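Local coordinates for protein subtilase cytotoxin subunit A (Escherichia coli, PDB 2IY9) that cleaves the host endoplasmic reticulum chaperone BiP as the subtilase-type serine protease subunit of an AB5 toxin, triggering a stress response that ends in cell death, at residues 37-42 against 326-331; 28-33 against 319-324. All blocks are in the same frame, centred on the assembly; numbering follows the deposited sequence.

Contact 1 of 2, residues 37-42 against 326-331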
loop_
_atom_site.group_PDB
_atom_site.type_symbol
_atom_site.label_atom_id
_atom_site.label_comp_id
_atom_site.label_asym_id
_atom_site.label_seq_id
_atom_site.Cartn_x
_atom_site.Cartn_y
_atom_site.Cartn_z
ATOM N N MET A 37 -9.402 -15.972 6.038
ATOM C CA MET A 37 -8.062 -16.023 6.623
ATOM C C MET A 37 -7.535 -17.447 6.785
ATOM O O MET A 37 -6.324 -17.672 6.741
ATOM C CB MET A 37 -8.023 -15.262 7.950
ATOM C CG MET A 37 -8.384 -13.795 7.802
ATOM S SD MET A 37 -7.684 -13.050 6.307
ATOM C CE MET A 37 -5.944 -12.965 6.747
ATOM N N SER A 38 -8.454 -18.399 6.954
ATOM C CA SER A 38 -8.109 -19.815 7.056
ATOM C C SER A 38 -7.440 -20.351 5.785
ATOM O O SER A 38 -6.685 -21.320 5.847
ATOM C CB SER A 38 -9.360 -20.636 7.379
ATOM O OG SER A 38 -10.186 -20.782 6.233
ATOM N N LEU A 39 -7.713 -19.705 4.650
ATOM C CA LEU A 39 -7.149 -20.081 3.351
ATOM C C LEU A 39 -5.677 -19.697 3.151
ATOM O O LEU A 39 -5.037 -20.169 2.206
ATOM C CB LEU A 39 -7.983 -19.476 2.209
ATOM C CG LEU A 39 -9.499 -19.681 2.212
ATOM C CD1 LEU A 39 -10.125 -19.039 0.990
ATOM C CD2 LEU A 39 -9.850 -21.161 2.279
ATOM N N THR A 40 -5.158 -18.823 4.012
ATOM C CA THR A 40 -3.764 -18.369 3.919
ATOM C C THR A 40 -2.801 -19.355 4.591
ATOM O O THR A 40 -3.205 -20.146 5.452
ATOM C CB THR A 40 -3.568 -16.952 4.526
ATOM O OG1 THR A 40 -3.799 -16.983 5.936
ATOM C CG2 THR A 40 -4.525 -15.942 3.886
ATOM N N ASP A 41 -1.533 -19.295 4.190
ATOM C CA ASP A 41 -0.496 -20.201 4.683
ATOM C C ASP A 41 0.420 -19.437 5.648
ATOM O O ASP A 41 1.353 -18.749 5.221
ATOM C CB ASP A 41 0.287 -20.791 3.492
ATOM C CG ASP A 41 1.495 -21.638 3.912
ATOM O OD1 ASP A 41 1.816 -22.617 3.207
ATOM O OD2 ASP A 41 2.158 -21.315 4.924
ATOM N N LYS A 42 0.153 -19.579 6.946
ATOM C CA LYS A 42 0.914 -18.869 7.990
ATOM C C LYS A 42 2.327 -19.437 8.164
ATOM O O LYS A 42 3.159 -18.869 8.869
ATOM C CB LYS A 42 0.151 -18.877 9.328
ATOM C CG LYS A 42 0.151 -20.219 10.078
ATOM C CD LYS A 42 -0.658 -20.153 11.395
ATOM C CE LYS A 42 0.027 -19.303 12.470
ATOM N NZ LYS A 42 -0.887 -18.996 13.636
ATOM N N ALA A 326 -10.386 -11.972 -3.616
ATOM C CA ALA A 326 -8.951 -11.952 -3.932
ATOM C C ALA A 326 -8.198 -13.125 -3.304
ATOM O O ALA A 326 -7.440 -13.821 -3.985
ATOM C CB ALA A 326 -8.314 -10.623 -3.498
ATOM N N ILE A 327 -8.414 -13.328 -2.008
ATOM C CA ILE A 327 -7.695 -14.352 -1.253
ATOM C C ILE A 327 -8.178 -15.742 -1.679
ATOM O O ILE A 327 -7.363 -16.612 -1.988
ATOM C CB ILE A 327 -7.773 -14.116 0.280
ATOM C CG1 ILE A 327 -6.950 -12.869 0.654
ATOM C CG2 ILE A 327 -7.299 -15.371 1.062
ATOM C CD1 ILE A 327 -7.260 -12.274 2.023
ATOM N N SER A 328 -9.498 -15.921 -1.735
ATOM C CA SER A 328 -10.103 -17.168 -2.217
ATOM C C SER A 328 -9.572 -17.576 -3.595
ATOM O O SER A 328 -9.088 -18.693 -3.764
ATOM C CB SER A 328 -11.629 -17.057 -2.237
ATOM O OG SER A 328 -12.220 -18.318 -2.511
ATOM N N MET A 329 -9.637 -16.665 -4.564
ATOM C CA MET A 329 -9.159 -16.948 -5.928
ATOM C C MET A 329 -7.678 -17.309 -5.970
ATOM O O MET A 329 -7.282 -18.307 -6.581
ATOM C CB MET A 329 -9.418 -15.763 -6.868
ATOM C CG MET A 329 -10.861 -15.621 -7.356
ATOM S SD MET A 329 -11.614 -17.120 -8.057
ATOM C CE MET A 329 -10.601 -17.427 -9.507
ATOM N N PHE A 330 -6.853 -16.487 -5.337
ATOM C CA PHE A 330 -5.421 -16.704 -5.411
ATOM C C PHE A 330 -5.008 -17.975 -4.676
ATOM O O PHE A 330 -4.216 -18.763 -5.191
ATOM C CB PHE A 330 -4.648 -15.502 -4.870
ATOM C CG PHE A 330 -3.194 -15.538 -5.212
ATOM C CD1 PHE A 330 -2.752 -15.110 -6.461
ATOM C CD2 PHE A 330 -2.269 -16.043 -4.306
ATOM C CE1 PHE A 330 -1.396 -15.153 -6.788
ATOM C CE2 PHE A 330 -0.913 -16.091 -4.623
ATOM C CZ PHE A 330 -0.477 -15.645 -5.865
ATOM N N CYS A 331 -5.553 -18.163 -3.477
ATOM C CA CYS A 331 -5.174 -19.293 -2.642
ATOM C C CYS A 331 -5.764 -20.627 -3.108
ATOM O O CYS A 331 -5.107 -21.657 -2.962
ATOM C CB CYS A 331 -5.501 -19.027 -1.173
ATOM S SG CYS A 331 -4.456 -17.743 -0.439
#
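Leu-39 meets Ile-327, Ser-328 and Cys-331 of helix 323-331, and it packs mainly through apolar atoms. Its CD1 rests on the backbone of Ser-328, 3.7 Å from the CA of that residue, with CB and OG of Ser-328 only slightly farther. The CB of Leu-39 reaches both CG2 of Ile-327 and CB of Cys-331, residues one helical turn apart. Thr-40 supplies a second apolar contact, its methyl CG2 lying 4.0 Å from CG2 of Ile-327. Met-37 approaches less closely, its SD 4.4 Å from Ile-327 CD1.

Polar bonding serves to shape segment 37-42, since no hydrogen bond crosses the contact. Thr-40 OG1 donates to Met-37 O at 2.7 Å, in the carbonyl plane, and Thr-40 N reaches the same oxygen at 3.2 Å. With chi1 at 66°, OG1 sits between the backbone N and the carbonyl carbon and is directed back to that acceptor, while CG2 is turned to Ile-327.

In the fold, this joins the segment following helix 34-38, near the start of the protease chain, to the modelled part of the A2 region, the element that enters the pore of the SubB pentamer. Helix 271-288 floors both sides, Thr-40 and Ile-327 each touching Ala-284.

A disulfide holds the end of the helix: Cys-331 SG is bonded to Cys-288 SG, tying helix 323-331 covalently to helix 271-288, and both CB and SG of Cys-331 lie 3.6 Å from Leu-39 O, in van der Waals contact.

Contact 2 of 2, residues 28-33 against 319-324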
loop_
_atom_site.group_PDB
_atom_site.type_symbol
_atom_site.label_atom_id
_atom_site.label_comp_id
_atom_site.label_asym_id
_atom_site.label_seq_id
_atom_site.Cartn_x
_atom_site.Cartn_y
_atom_site.Cartn_z
ATOM N N ASP A 28 -15.369 -6.756 7.818
ATOM C CA ASP A 28 -16.584 -7.302 7.216
ATOM C C ASP A 28 -16.868 -6.667 5.845
ATOM O O ASP A 28 -17.299 -7.351 4.910
ATOM C CB ASP A 28 -17.771 -7.148 8.172
ATOM C CG ASP A 28 -17.781 -8.210 9.275
ATOM O OD1 ASP A 28 -16.921 -9.115 9.274
ATOM O OD2 ASP A 28 -18.666 -8.148 10.148
ATOM N N ALA A 29 -16.572 -5.373 5.710
ATOM C CA ALA A 29 -16.850 -4.644 4.459
ATOM C C ALA A 29 -16.098 -5.235 3.264
ATOM O O ALA A 29 -16.636 -5.301 2.151
ATOM C CB ALA A 29 -16.546 -3.156 4.618
ATOM N N ILE A 30 -14.873 -5.704 3.499
ATOM C CA ILE A 30 -14.073 -6.291 2.422
ATOM C C ILE A 30 -14.028 -7.825 2.415
ATOM O O ILE A 30 -13.367 -8.428 1.556
ATOM C CB ILE A 30 -12.635 -5.702 2.376
ATOM C CG1 ILE A 30 -11.777 -6.241 3.525
ATOM C CG2 ILE A 30 -12.692 -4.194 2.383
ATOM C CD1 ILE A 30 -10.297 -5.918 3.404
ATOM N N GLY A 31 -14.741 -8.455 3.347
ATOM C CA GLY A 31 -14.837 -9.917 3.378
ATOM C C GLY A 31 -13.620 -10.586 4.002
ATOM O O GLY A 31 -13.275 -11.730 3.660
ATOM N N LEU A 32 -12.977 -9.879 4.925
ATOM C CA LEU A 32 -11.810 -10.406 5.626
ATOM C C LEU A 32 -12.304 -11.153 6.857
ATOM O O LEU A 32 -12.102 -10.719 7.989
ATOM C CB LEU A 32 -10.832 -9.275 5.992
ATOM C CG LEU A 32 -9.338 -9.561 6.222
ATOM C CD1 LEU A 32 -8.650 -9.998 4.942
ATOM C CD2 LEU A 32 -8.653 -8.307 6.776
ATOM N N THR A 33 -12.980 -12.267 6.590
ATOM C CA THR A 33 -13.611 -13.109 7.593
ATOM C C THR A 33 -12.668 -14.220 8.040
ATOM O O THR A 33 -11.614 -14.441 7.441
ATOM C CB THR A 33 -14.886 -13.780 7.024
ATOM O OG1 THR A 33 -14.529 -14.648 5.933
ATOM C CG2 THR A 33 -15.896 -12.731 6.549
ATOM N N ARG A 319 -13.351 -0.278 -9.630
ATOM C CA ARG A 319 -12.888 -1.361 -8.765
ATOM C C ARG A 319 -12.835 -1.039 -7.276
ATOM O O ARG A 319 -12.221 -0.038 -6.849
ATOM C CB ARG A 319 -11.508 -1.864 -9.196
ATOM C CG ARG A 319 -11.455 -2.469 -10.569
ATOM C CD ARG A 319 -10.153 -3.195 -10.763
ATOM N NE ARG A 319 -9.872 -3.437 -12.169
ATOM C CZ ARG A 319 -9.061 -2.694 -12.914
ATOM N NH1 ARG A 319 -8.441 -1.637 -12.394
ATOM N NH2 ARG A 319 -8.872 -3.008 -14.190
ATOM N N VAL A 320 -13.448 -1.925 -6.492
ATOM C CA VAL A 320 -13.428 -1.833 -5.037
ATOM C C VAL A 320 -12.878 -3.131 -4.454
ATOM O O VAL A 320 -13.304 -4.239 -4.832
ATOM C CB VAL A 320 -14.833 -1.503 -4.466
ATOM C CG1 VAL A 320 -14.861 -1.641 -2.936
ATOM C CG2 VAL A 320 -15.257 -0.093 -4.878
ATOM N N LEU A 321 -11.924 -2.983 -3.540
ATOM C CA LEU A 321 -11.256 -4.096 -2.885
ATOM C C LEU A 321 -12.236 -5.111 -2.303
ATOM O O LEU A 321 -13.098 -4.763 -1.489
ATOM C CB LEU A 321 -10.338 -3.566 -1.777
ATOM C CG LEU A 321 -9.586 -4.623 -0.964
ATOM C CD1 LEU A 321 -8.605 -5.381 -1.852
ATOM C CD2 LEU A 321 -8.891 -4.013 0.264
ATOM N N ASN A 322 -12.098 -6.360 -2.745
ATOM C CA ASN A 322 -12.828 -7.485 -2.169
ATOM C C ASN A 322 -11.799 -8.530 -1.768
ATOM O O ASN A 322 -11.280 -9.253 -2.626
ATOM C CB ASN A 322 -13.819 -8.083 -3.178
ATOM C CG ASN A 322 -14.647 -9.223 -2.590
ATOM O OD1 ASN A 322 -14.270 -9.838 -1.584
ATOM N ND2 ASN A 322 -15.789 -9.503 -3.223
ATOM N N ALA A 323 -11.493 -8.573 -0.474
ATOM C CA ALA A 323 -10.454 -9.453 0.072
ATOM C C ALA A 323 -10.868 -10.910 0.032
ATOM O O ALA A 323 -10.032 -11.779 -0.224
ATOM C CB ALA A 323 -10.092 -9.050 1.486
ATOM N N GLU A 324 -12.152 -11.174 0.291
ATOM C CA GLU A 324 -12.674 -12.537 0.278
ATOM C C GLU A 324 -12.416 -13.180 -1.078
ATOM O O GLU A 324 -11.851 -14.273 -1.156
ATOM C CB GLU A 324 -14.171 -12.578 0.635
ATOM C CG GLU A 324 -14.819 -13.954 0.393
ATOM C CD GLU A 324 -16.309 -13.957 0.669
ATOM O OE1 GLU A 324 -17.099 -13.811 -0.293
ATOM O OE2 GLU A 324 -16.693 -14.094 1.850
HETATM O O HOH W 1 -15.677 -4.062 -0.525
#
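Ile-30 and Ala-323 form the tight, buried side of this contact, where backbone bonding and apolar packing coincide. Ile-30 O accepts two backbone N-H groups: Ala-323 N at 2.8 Å, with a bent N-H...O angle of 130°, and Glu-324 N at 3.3 Å, straighter at 154°. Both donors lie in the carbonyl plane, so one oxygen serves two amides in the first turn of helix 323-331. The methyl of Ala-323 packs against two side chains, its CB 3.7 Å from Ile-30 CD1 and 3.9 Å from Leu-32 CD1. Ile-30 CD1 also touches Leu-321 CD2; a chi1 of 74° puts CG1 between the backbone N and the carbonyl carbon, and the extended chi2 carries CD1 on to Ala-323 and Leu-321. Val-281 of helix 271-288 packs against Ile-30, Leu-321 and Ala-323.

Two helix ends meet here. Gly-31, with positive phi, terminates helix 25-30 in a Schellman motif, while Asn-322 is the N-cap of helix 323-331, its OD1 accepting from Lys-325 N and its ND2 bonded to Asp-306. The C-terminal end of one helix thus offers its carbonyl oxygen to the N-terminal amides of the other. The carbonyls of Ala-29 and Leu-321 do not meet directly; a water donates to both, at 3.1 Å to Ala-29 O and 2.8 Å to Leu-321 O.

Toward solvent the joint loosens only beyond the backbone. Glu-324 is exposed, yet its CB is still close, 3.3 Å from Gly-31 O; past it the extended chain carries the carboxylate onward, and that group makes no contact with segment 28-33.

Contacts 1 and 2 lie on the same side of the chain's centre, their own centres about 12 Å apart, and share helix 323-331: contact 2 takes its first turn and contact 1 its second half. The facing residues come from the ends of consecutive helices, 25-30 and 34-38, and the residues that follow them. Their apolar parts join through Leu-32, whose CD1 is 3.5 Å from Met-37 SD and 4.0 Å from Ile-327 CD1. Contact 2 is the more buried, with centres about 15 Å and 19 Å from that of the chain for contacts 2 and 1. Both lie away from Asp-52, His-89 and Ser-272, assigned, as in other subtilases, to the charge relay; helix 271-288, which packs against both contacts, also contains Ser-272.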